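Local coordinates for protein lombricine kinase (Urechis caupo, PDB 3JPZ) that catalyses the reversible transfer of a phosphoryl group between ATP and the guanidino compound lombricine, as a member of the phosphagen kinase family, at residues 36-41 and 70-75. Residues are numbered along the deposited sequence; the frame is centred on the assembly and turned at random.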
loop_
_atom_site.group_PDB
_atom_site.type_symbol
_atom_site.label_atom_id
_atom_site.label_comp_id
_atom_site.label_asym_id
_atom_site.label_seq_id
_atom_site.Cartn_x
_atom_site.Cartn_y
_atom_site.Cartn_z
ATOM N N LYS A 36 14.061 16.246 10.959
ATOM C CA LYS A 36 15.256 15.416 10.963
ATOM C C LYS A 36 15.208 14.434 9.799
ATOM O O LYS A 36 14.137 14.022 9.347
ATOM C CB LYS A 36 15.400 14.651 12.278
ATOM C CG LYS A 36 15.314 15.511 13.520
ATOM C CD LYS A 36 15.887 14.792 14.729
ATOM C CE LYS A 36 17.408 14.743 14.665
ATOM N NZ LYS A 36 17.994 13.833 15.682
ATOM N N LYS A 37 16.385 14.071 9.312
ATOM C CA LYS A 37 16.495 13.127 8.222
ATOM C C LYS A 37 17.797 12.363 8.360
ATOM O O LYS A 37 18.820 12.932 8.735
ATOM C CB LYS A 37 16.462 13.855 6.878
ATOM C CG LYS A 37 17.685 14.722 6.598
ATOM C CD LYS A 37 17.755 15.129 5.135
ATOM C CE LYS A 37 16.375 15.479 4.594
ATOM N NZ LYS A 37 16.426 16.063 3.229
ATOM N N THR A 38 17.755 11.071 8.061
ATOM C CA THR A 38 18.966 10.268 8.029
ATOM C C THR A 38 19.723 10.646 6.772
ATOM O O THR A 38 19.262 11.479 6.000
ATOM C CB THR A 38 18.654 8.769 7.961
ATOM O OG1 THR A 38 18.151 8.453 6.656
ATOM C CG2 THR A 38 17.628 8.379 9.027
ATOM N N ALA A 39 20.872 10.023 6.553
ATOM C CA ALA A 39 21.647 10.269 5.345
ATOM C C ALA A 39 20.942 9.696 4.122
ATOM O O ALA A 39 21.229 10.092 2.997
ATOM C CB ALA A 39 23.052 9.673 5.482
ATOM N N HIS A 40 20.021 8.760 4.334
ATOM C CA HIS A 40 19.271 8.196 3.219
ATOM C C HIS A 40 17.895 8.853 3.084
ATOM O O HIS A 40 17.073 8.435 2.265
ATOM C CB HIS A 40 19.143 6.680 3.358
ATOM C CG HIS A 40 20.455 5.967 3.457
ATOM N ND1 HIS A 40 20.869 5.326 4.605
ATOM C CD2 HIS A 40 21.448 5.796 2.552
ATOM C CE1 HIS A 40 22.057 4.785 4.399
ATOM N NE2 HIS A 40 22.432 5.057 3.163
ATOM N N GLY A 41 17.651 9.880 3.890
ATOM C CA GLY A 41 16.465 10.703 3.742
ATOM C C GLY A 41 15.255 10.155 4.469
ATOM O O GLY A 41 14.141 10.646 4.302
ATOM N N GLU A 70 19.311 5.789 15.266
ATOM C CA GLU A 70 19.996 6.859 15.970
ATOM C C GLU A 70 19.335 8.224 15.733
ATOM O O GLU A 70 19.114 8.963 16.680
ATOM C CB GLU A 70 21.486 6.884 15.624
ATOM C CG GLU A 70 21.793 6.859 14.149
ATOM C CD GLU A 70 23.201 7.333 13.844
ATOM O OE1 GLU A 70 24.129 6.968 14.599
ATOM O OE2 GLU A 70 23.378 8.071 12.852
ATOM N N VAL A 71 19.000 8.551 14.489
ATOM C CA VAL A 71 18.406 9.853 14.191
ATOM C C VAL A 71 17.065 10.018 14.904
ATOM O O VAL A 71 16.746 11.095 15.406
ATOM C CB VAL A 71 18.232 10.067 12.674
ATOM C CG1 VAL A 71 17.360 11.290 12.394
ATOM C CG2 VAL A 71 19.584 10.220 12.018
ATOM N N PHE A 72 16.288 8.945 14.950
ATOM C CA PHE A 72 15.038 8.927 15.702
ATOM C C PHE A 72 15.197 8.027 16.911
ATOM O O PHE A 72 14.276 7.318 17.309
ATOM C CB PHE A 72 13.912 8.466 14.792
ATOM C CG PHE A 72 13.906 9.178 13.477
ATOM C CD1 PHE A 72 13.577 10.520 13.414
ATOM C CD2 PHE A 72 14.288 8.529 12.316
ATOM C CE1 PHE A 72 13.595 11.190 12.213
ATOM C CE2 PHE A 72 14.303 9.196 11.111
ATOM C CZ PHE A 72 13.959 10.524 11.059
ATOM N N LYS A 73 16.392 8.082 17.492
ATOM C CA LYS A 73 16.762 7.249 18.628
ATOM C C LYS A 73 15.736 7.272 19.750
ATOM O O LYS A 73 15.402 6.231 20.308
ATOM C CB LYS A 73 18.121 7.682 19.175
ATOM C CG LYS A 73 18.661 6.781 20.269
ATOM C CD LYS A 73 20.116 7.086 20.562
ATOM C CE LYS A 73 20.855 5.844 21.032
ATOM N NZ LYS A 73 20.069 5.083 22.036
ATOM N N GLU A 74 15.237 8.452 20.088
ATOM C CA GLU A 74 14.383 8.579 21.259
ATOM C C GLU A 74 13.023 7.931 21.030
ATOM O O GLU A 74 12.342 7.550 21.984
ATOM C CB GLU A 74 14.213 10.045 21.646
ATOM C CG GLU A 74 13.055 10.753 20.976
ATOM C CD GLU A 74 12.833 12.130 21.558
ATOM O OE1 GLU A 74 12.597 12.228 22.782
ATOM O OE2 GLU A 74 12.911 13.111 20.794
ATOM N N LEU A 75 12.636 7.801 19.764
ATOM C CA LEU A 75 11.378 7.154 19.426
ATOM C C LEU A 75 11.546 5.643 19.377
ATOM O O LEU A 75 10.726 4.891 19.914
ATOM C CB LEU A 75 10.842 7.678 18.088
ATOM C CG LEU A 75 9.523 7.063 17.619
ATOM C CD1 LEU A 75 8.480 7.029 18.738
ATOM C CD2 LEU A 75 8.998 7.822 16.413
#
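V71 centres the apolar part of this contact, touching K36 through CG1 and T38 through CG2. Its CG1, anti to the backbone N (chi1 168°), lies 3.6 Å above the plane of the F72 ring, over the ring centre, and meets K36 CB at 3.9 Å. CG2 turns to T38, 4.0 Å from its CG2, the side chains crossing nearly at right angles. The same T38 methyl approaches F72 CE2 obliquely, at 4.0 Å, while K36 O lies near the ring plane, 3.9 Å from F72 CZ at the edge.

One hydrogen bond joins the segments: K36 NZ donates to V71 O at 3.0 Å, in the carbonyl plane on a lone pair (C=O...N angle 136°). The lysine chain runs past V71 and bends at chi3 (74°), which brings its ammonium to the carbonyl where helix 68-71 ends and F72 holds the N-cap position of helix 73-83.

T38 OG1 accepts from H40 N at 3.0 Å, an ST turn inside a type I turn, and also bonds to D65. The hydroxyl thus serves the turn and D65, the methyl V71 and F72. Far from the nucleotide site, the contact fastens the loop between helices 27-33 and 44-53 to a helix junction of the N-terminal domain. K36 probably compensates the V71 carbonyl, illustrating how a long side chain gives methylenes to packing and its charged end to the backbone.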